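PDB 4CVU: beta-mannosidase from Trichoderma harzianum, which probably hydrolyses terminal, non-reducing beta-D-mannose residues from beta-mannosides, as a member of glycoside hydrolase family 2. Local coordinates for residues 510-523 with 546-558. Numbering follows the deposited sequence.
Sequences LGQYENLFITTLFN and IDLDLPVPIVERY. With CD (cadmium ion), chain P; MAN (alpha-D-mannopyranose), chain D; NAG (2-acetamido-2-deoxy-beta-D-glucopyranose), chain B; MAN (alpha-D-mannopyranose), chain C.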
loop_
_atom_site.group_PDB
_atom_site.type_symbol
_atom_site.label_atom_id
_atom_site.label_comp_id
_atom_site.label_asym_id
_atom_site.label_seq_id
_atom_site.Cartn_x
_atom_site.Cartn_y
_atom_site.Cartn_z
ATOM N N LEU A 510 47.634 3.195 10.770
ATOM C CA LEU A 510 47.934 4.489 10.151
ATOM C C LEU A 510 48.836 4.307 8.910
ATOM O O LEU A 510 48.614 4.943 7.874
ATOM C CB LEU A 510 48.572 5.448 11.163
ATOM C CG LEU A 510 48.750 6.890 10.711
ATOM C CD1 LEU A 510 47.425 7.547 10.347
ATOM C CD2 LEU A 510 49.416 7.688 11.808
ATOM N N GLY A 511 49.826 3.413 8.997
ATOM C CA GLY A 511 50.736 3.148 7.865
ATOM C C GLY A 511 50.036 2.548 6.662
ATOM O O GLY A 511 50.372 2.861 5.534
ATOM N N GLN A 512 49.050 1.703 6.901
ATOM C CA GLN A 512 48.256 1.140 5.816
ATOM C C GLN A 512 47.424 2.230 5.132
ATOM O O GLN A 512 47.247 2.202 3.906
ATOM C CB GLN A 512 47.313 0.068 6.347
ATOM C CG GLN A 512 47.966 -1.211 6.833
ATOM C CD GLN A 512 46.924 -2.184 7.343
ATOM O OE1 GLN A 512 46.172 -1.861 8.263
ATOM N NE2 GLN A 512 46.848 -3.371 6.726
ATOM N N TYR A 513 46.895 3.153 5.950
ATOM C CA TYR A 513 46.145 4.297 5.461
ATOM C C TYR A 513 46.995 5.121 4.513
ATOM O O TYR A 513 46.583 5.390 3.387
ATOM C CB TYR A 513 45.600 5.163 6.611
ATOM C CG TYR A 513 45.131 6.555 6.194
ATOM C CD1 TYR A 513 43.953 6.735 5.480
ATOM C CD2 TYR A 513 45.864 7.692 6.540
ATOM C CE1 TYR A 513 43.528 8.012 5.091
ATOM C CE2 TYR A 513 45.444 8.955 6.177
ATOM C CZ TYR A 513 44.269 9.109 5.453
ATOM O OH TYR A 513 43.837 10.375 5.080
ATOM N N GLU A 514 48.163 5.529 4.987
ATOM C CA GLU A 514 49.103 6.287 4.164
ATOM C C GLU A 514 49.502 5.488 2.935
ATOM O O GLU A 514 49.517 6.005 1.830
ATOM C CB GLU A 514 50.353 6.657 4.959
ATOM C CG GLU A 514 50.082 7.679 6.033
ATOM C CD GLU A 514 51.348 8.183 6.682
ATOM O OE1 GLU A 514 52.364 7.438 6.653
ATOM O OE2 GLU A 514 51.315 9.319 7.215
ATOM N N ASN A 515 49.787 4.204 3.127
ATOM C CA ASN A 515 50.274 3.373 2.035
ATOM C C ASN A 515 49.205 3.229 0.954
ATOM O O ASN A 515 49.504 3.383 -0.242
ATOM C CB ASN A 515 50.700 1.997 2.549
ATOM C CG ASN A 515 51.170 1.085 1.433
ATOM O OD1 ASN A 515 52.215 1.316 0.844
ATOM N ND2 ASN A 515 50.377 0.105 1.096
ATOM N N LEU A 516 47.957 2.972 1.362
ATOM C CA LEU A 516 46.879 2.808 0.357
ATOM C C LEU A 516 46.424 4.154 -0.201
ATOM O O LEU A 516 46.467 4.384 -1.427
ATOM C CB LEU A 516 45.663 2.066 0.924
ATOM C CG LEU A 516 44.579 1.708 -0.113
ATOM C CD1 LEU A 516 45.185 0.944 -1.261
ATOM C CD2 LEU A 516 43.421 0.916 0.491
ATOM N N PHE A 517 46.003 5.048 0.697
ATOM C CA PHE A 517 45.311 6.281 0.273
ATOM C C PHE A 517 46.259 7.417 -0.153
ATOM O O PHE A 517 45.832 8.386 -0.768
ATOM C CB PHE A 517 44.313 6.728 1.343
ATOM C CG PHE A 517 43.193 5.744 1.553
ATOM C CD1 PHE A 517 42.093 5.728 0.686
ATOM C CD2 PHE A 517 43.259 4.801 2.552
ATOM C CE1 PHE A 517 41.072 4.812 0.841
ATOM C CE2 PHE A 517 42.230 3.881 2.722
ATOM C CZ PHE A 517 41.144 3.880 1.856
ATOM N N ILE A 518 47.554 7.291 0.114
ATOM C CA ILE A 518 48.470 8.347 -0.313
ATOM C C ILE A 518 49.527 7.795 -1.293
ATOM O O ILE A 518 49.540 8.168 -2.453
ATOM C CB ILE A 518 49.130 9.030 0.895
ATOM C CG1 ILE A 518 48.067 9.624 1.826
ATOM C CG2 ILE A 518 50.080 10.128 0.438
ATOM C CD1 ILE A 518 48.644 10.210 3.106
ATOM N N THR A 519 50.395 6.905 -0.810
ATOM C CA THR A 519 51.480 6.338 -1.616
ATOM C C THR A 519 50.917 5.659 -2.871
ATOM O O THR A 519 51.310 6.003 -3.962
ATOM C CB THR A 519 52.367 5.377 -0.786
ATOM O OG1 THR A 519 52.764 6.004 0.443
ATOM C CG2 THR A 519 53.633 4.988 -1.550
ATOM N N THR A 520 49.957 4.754 -2.740
ATOM C CA THR A 520 49.431 4.058 -3.931
ATOM C C THR A 520 48.494 4.974 -4.716
ATOM O O THR A 520 48.745 5.286 -5.882
ATOM C CB THR A 520 48.671 2.777 -3.572
ATOM O OG1 THR A 520 49.490 1.952 -2.753
ATOM C CG2 THR A 520 48.279 1.996 -4.827
ATOM N N LEU A 521 47.435 5.425 -4.050
ATOM C CA LEU A 521 46.382 6.189 -4.722
ATOM C C LEU A 521 46.822 7.560 -5.276
ATOM O O LEU A 521 46.471 7.895 -6.399
ATOM C CB LEU A 521 45.151 6.321 -3.815
ATOM C CG LEU A 521 44.062 5.230 -3.928
ATOM C CD1 LEU A 521 44.575 3.820 -4.083
ATOM C CD2 LEU A 521 43.118 5.293 -2.751
ATOM N N PHE A 522 47.555 8.361 -4.516
ATOM C CA PHE A 522 47.986 9.663 -5.076
ATOM C C PHE A 522 48.913 9.473 -6.273
ATOM O O PHE A 522 48.847 10.229 -7.237
ATOM C CB PHE A 522 48.684 10.564 -4.045
ATOM C CG PHE A 522 49.072 11.928 -4.587
ATOM C CD1 PHE A 522 48.119 12.747 -5.174
ATOM C CD2 PHE A 522 50.383 12.394 -4.495
ATOM C CE1 PHE A 522 48.437 14.011 -5.658
ATOM C CE2 PHE A 522 50.723 13.654 -4.981
ATOM C CZ PHE A 522 49.750 14.463 -5.572
ATOM N N ASN A 523 49.814 8.486 -6.192
ATOM C CA ASN A 523 50.664 8.162 -7.352
ATOM C C ASN A 523 49.863 7.737 -8.551
ATOM O O ASN A 523 50.118 8.198 -9.627
ATOM C CB ASN A 523 51.731 7.112 -7.026
ATOM C CG ASN A 523 53.014 7.759 -6.607
ATOM O OD1 ASN A 523 53.663 8.397 -7.438
ATOM N ND2 ASN A 523 53.377 7.652 -5.326
ATOM N N ILE A 546 53.722 18.311 -0.368
ATOM C CA ILE A 546 53.400 17.392 -1.440
ATOM C C ILE A 546 54.631 17.276 -2.334
ATOM O O ILE A 546 55.066 18.254 -2.920
ATOM C CB ILE A 546 52.219 17.838 -2.288
ATOM C CG1 ILE A 546 50.974 17.926 -1.390
ATOM C CG2 ILE A 546 51.978 16.846 -3.410
ATOM C CD1 ILE A 546 49.727 18.387 -2.100
ATOM N N ASP A 547 55.182 16.069 -2.415
ATOM C CA ASP A 547 56.387 15.849 -3.225
ATOM C C ASP A 547 56.518 14.385 -3.580
ATOM O O ASP A 547 56.698 13.534 -2.694
ATOM C CB ASP A 547 57.603 16.333 -2.467
ATOM C CG ASP A 547 58.882 16.208 -3.280
ATOM O OD1 ASP A 547 58.877 15.617 -4.391
ATOM O OD2 ASP A 547 59.865 16.715 -2.762
ATOM N N LEU A 548 56.435 14.089 -4.875
ATOM C CA LEU A 548 56.488 12.705 -5.351
ATOM C C LEU A 548 57.831 12.003 -5.076
ATOM O O LEU A 548 57.899 10.776 -5.163
ATOM C CB LEU A 548 56.111 12.609 -6.836
ATOM C CG LEU A 548 54.618 12.802 -7.175
ATOM C CD1 LEU A 548 54.370 12.804 -8.681
ATOM C CD2 LEU A 548 53.749 11.731 -6.540
ATOM N N ASP A 549 58.872 12.768 -4.724
ATOM C CA ASP A 549 60.157 12.183 -4.296
ATOM C C ASP A 549 60.103 11.559 -2.892
ATOM O O ASP A 549 61.010 10.833 -2.512
ATOM C CB ASP A 549 61.291 13.228 -4.375
ATOM C CG ASP A 549 61.599 13.657 -5.831
ATOM O OD1 ASP A 549 61.874 12.786 -6.668
ATOM O OD2 ASP A 549 61.516 14.856 -6.143
ATOM N N LEU A 550 59.059 11.854 -2.120
ATOM C CA LEU A 550 58.931 11.335 -0.751
ATOM C C LEU A 550 58.274 9.954 -0.737
ATOM O O LEU A 550 57.421 9.657 -1.591
ATOM C CB LEU A 550 58.116 12.308 0.126
ATOM C CG LEU A 550 58.710 13.706 0.310
ATOM C CD1 LEU A 550 57.669 14.661 0.910
ATOM C CD2 LEU A 550 59.962 13.664 1.184
ATOM N N PRO A 551 58.668 9.101 0.223
ATOM C CA PRO A 551 58.062 7.772 0.318
ATOM C C PRO A 551 56.555 7.843 0.553
ATOM O O PRO A 551 55.815 7.052 -0.031
ATOM C CB PRO A 551 58.799 7.100 1.485
ATOM C CG PRO A 551 59.541 8.171 2.183
ATOM C CD PRO A 551 59.727 9.310 1.227
ATOM N N VAL A 552 56.118 8.786 1.387
ATOM C CA VAL A 552 54.690 9.179 1.464
ATOM C C VAL A 552 54.544 10.592 0.868
ATOM O O VAL A 552 54.866 11.580 1.542
ATOM C CB VAL A 552 54.153 9.176 2.902
ATOM C CG1 VAL A 552 52.631 9.264 2.876
ATOM C CG2 VAL A 552 54.632 7.947 3.672
ATOM N N PRO A 553 54.096 10.688 -0.402
ATOM C CA PRO A 553 54.191 11.930 -1.206
ATOM C C PRO A 553 53.356 13.114 -0.707
ATOM O O PRO A 553 53.616 14.250 -1.107
ATOM C CB PRO A 553 53.692 11.490 -2.596
ATOM C CG PRO A 553 52.881 10.256 -2.354
ATOM C CD PRO A 553 53.508 9.575 -1.177
ATOM N N ILE A 554 52.326 12.844 0.107
ATOM C CA ILE A 554 51.552 13.887 0.770
ATOM C C ILE A 554 51.787 13.741 2.265
ATOM O O ILE A 554 51.410 12.754 2.856
ATOM C CB ILE A 554 50.034 13.789 0.460
ATOM C CG1 ILE A 554 49.799 13.808 -1.058
ATOM C CG2 ILE A 554 49.286 14.945 1.142
ATOM C CD1 ILE A 554 48.355 13.805 -1.506
ATOM N N VAL A 555 52.458 14.707 2.862
ATOM C CA VAL A 555 52.760 14.656 4.290
ATOM C C VAL A 555 51.610 15.405 4.975
ATOM O O VAL A 555 51.569 16.641 4.974
ATOM C CB VAL A 555 54.135 15.289 4.612
ATOM C CG1 VAL A 555 54.400 15.323 6.106
ATOM C CG2 VAL A 555 55.259 14.541 3.895
ATOM N N GLU A 556 50.654 14.636 5.493
ATOM C CA GLU A 556 49.474 15.202 6.223
ATOM C C GLU A 556 49.851 15.906 7.509
ATOM O O GLU A 556 50.748 15.488 8.208
ATOM C CB GLU A 556 48.477 14.109 6.523
ATOM C CG GLU A 556 47.750 13.572 5.292
ATOM C CD GLU A 556 46.781 14.605 4.759
ATOM O OE1 GLU A 556 45.625 14.655 5.269
ATOM O OE2 GLU A 556 47.187 15.397 3.885
ATOM N N ARG A 557 49.165 17.006 7.793
ATOM C CA ARG A 557 49.299 17.697 9.075
ATOM C C ARG A 557 48.844 16.860 10.242
ATOM O O ARG A 557 49.442 16.870 11.295
ATOM C CB ARG A 557 48.496 19.007 9.098
ATOM C CG ARG A 557 48.890 19.895 10.260
ATOM C CD ARG A 557 48.266 21.253 10.171
ATOM N NE ARG A 557 48.981 22.102 9.264
ATOM C CZ ARG A 557 50.080 22.766 9.587
ATOM N NH1 ARG A 557 50.583 22.630 10.779
ATOM N NH2 ARG A 557 50.684 23.539 8.717
ATOM N N TYR A 558 47.754 16.143 10.035
ATOM C CA TYR A 558 47.114 15.415 11.117
ATOM C C TYR A 558 46.876 16.387 12.289
ATOM O O TYR A 558 46.239 17.384 12.130
ATOM C CB TYR A 558 47.912 14.172 11.548
ATOM C CG TYR A 558 48.132 13.136 10.510
ATOM C CD1 TYR A 558 47.086 12.414 10.029
ATOM C CD2 TYR A 558 49.383 12.855 10.021
ATOM C CE1 TYR A 558 47.257 11.455 9.088
ATOM C CE2 TYR A 558 49.573 11.896 9.050
ATOM C CZ TYR A 558 48.483 11.189 8.607
ATOM O OH TYR A 558 48.595 10.258 7.669
HETATM CD CD CD P . 61.393 16.671 -4.568
HETATM C C1 MAN D . 54.924 -0.890 5.842
HETATM C C2 MAN D . 54.609 -1.493 4.473
HETATM C C3 MAN D . 53.235 -1.085 4.007
HETATM C C4 MAN D . 52.193 -1.359 5.089
HETATM C C5 MAN D . 52.603 -0.620 6.347
HETATM C C6 MAN D . 51.559 -0.820 7.442
HETATM O O2 MAN D . 54.674 -2.900 4.536
HETATM O O3 MAN D . 52.864 -1.783 2.841
HETATM O O4 MAN D . 50.910 -0.944 4.621
HETATM O O5 MAN D . 53.878 -1.092 6.776
HETATM O O6 MAN D . 51.829 0.018 8.554
HETATM C C1 NAG B . 53.485 10.192 10.939
HETATM C C2 NAG B . 54.046 9.455 9.744
HETATM C C3 NAG B . 53.434 8.071 9.674
HETATM C C4 NAG B . 53.607 7.309 10.981
HETATM C C5 NAG B . 53.021 8.208 12.068
HETATM C C6 NAG B . 52.990 7.603 13.461
HETATM C C7 NAG B . 54.598 10.721 7.729
HETATM C C8 NAG B . 54.138 11.336 6.465
HETATM N N2 NAG B . 53.702 10.105 8.493
HETATM O O3 NAG B . 53.925 7.387 8.553
HETATM O O4 NAG B . 52.838 6.124 10.895
HETATM O O5 NAG B . 53.712 9.438 12.104
HETATM O O6 NAG B . 54.225 6.985 13.614
HETATM O O7 NAG B . 55.763 10.833 8.034
HETATM C C1 MAN C . 54.785 1.900 7.592
HETATM C C2 MAN C . 55.802 1.202 6.684
HETATM C C3 MAN C . 56.610 2.291 5.997
HETATM C C4 MAN C . 55.673 3.262 5.254
HETATM C C5 MAN C . 54.588 3.815 6.172
HETATM C C6 MAN C . 53.583 4.678 5.404
HETATM O O2 MAN C . 55.175 0.495 5.617
HETATM O O3 MAN C . 57.436 1.688 5.042
HETATM O O4 MAN C . 56.406 4.322 4.714
HETATM O O5 MAN C . 53.922 2.731 6.804
HETATM O O6 MAN C . 52.797 3.927 4.508
HETATM O O HOH W 1 50.750 11.842 5.386
HETATM O O HOH W 2 55.809 8.960 -4.254
HETATM O O HOH W 3 60.990 17.886 -5.878
#
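The F522 ring carries CD1 of I554 over one face, a CH-pi contact 3.8 Å from the ring centroid and 15° off the normal. CB of P553 lies at the ring's edge, and CG2 of I546 and CD2 of L548 approach CE2 obliquely. F522 reaches from the helix across the I554 side chain at about a right angle, its CG turned anti to the backbone N (chi1 -177°). CB of E556, from the same segment, lies over one face of the Y558 ring, and OE2 of E514 lies at its edge. OH of Y558 donates to OE2 of E514 (2.9 Å) on the anti side of the carboxylate, and sits at the edge of the Y513 ring. Between these groups, CG2 of I518 packs on CG1 of V552 (3.6 Å) and on CB of I554. These contacts join helix 506-528 to strand 554-556, roughly antiparallel to it, and the loop before. N2 of the NAG also donates to OE2 of E514 (2.8 Å), as does a water that bridges to the backbone of I554 and E556. Three donors thus grip one carboxylate oxygen, which probably favours its charged form. E514 thereby anchors an attached glycan to the helix and, through Y558 and the water, links it to the second segment.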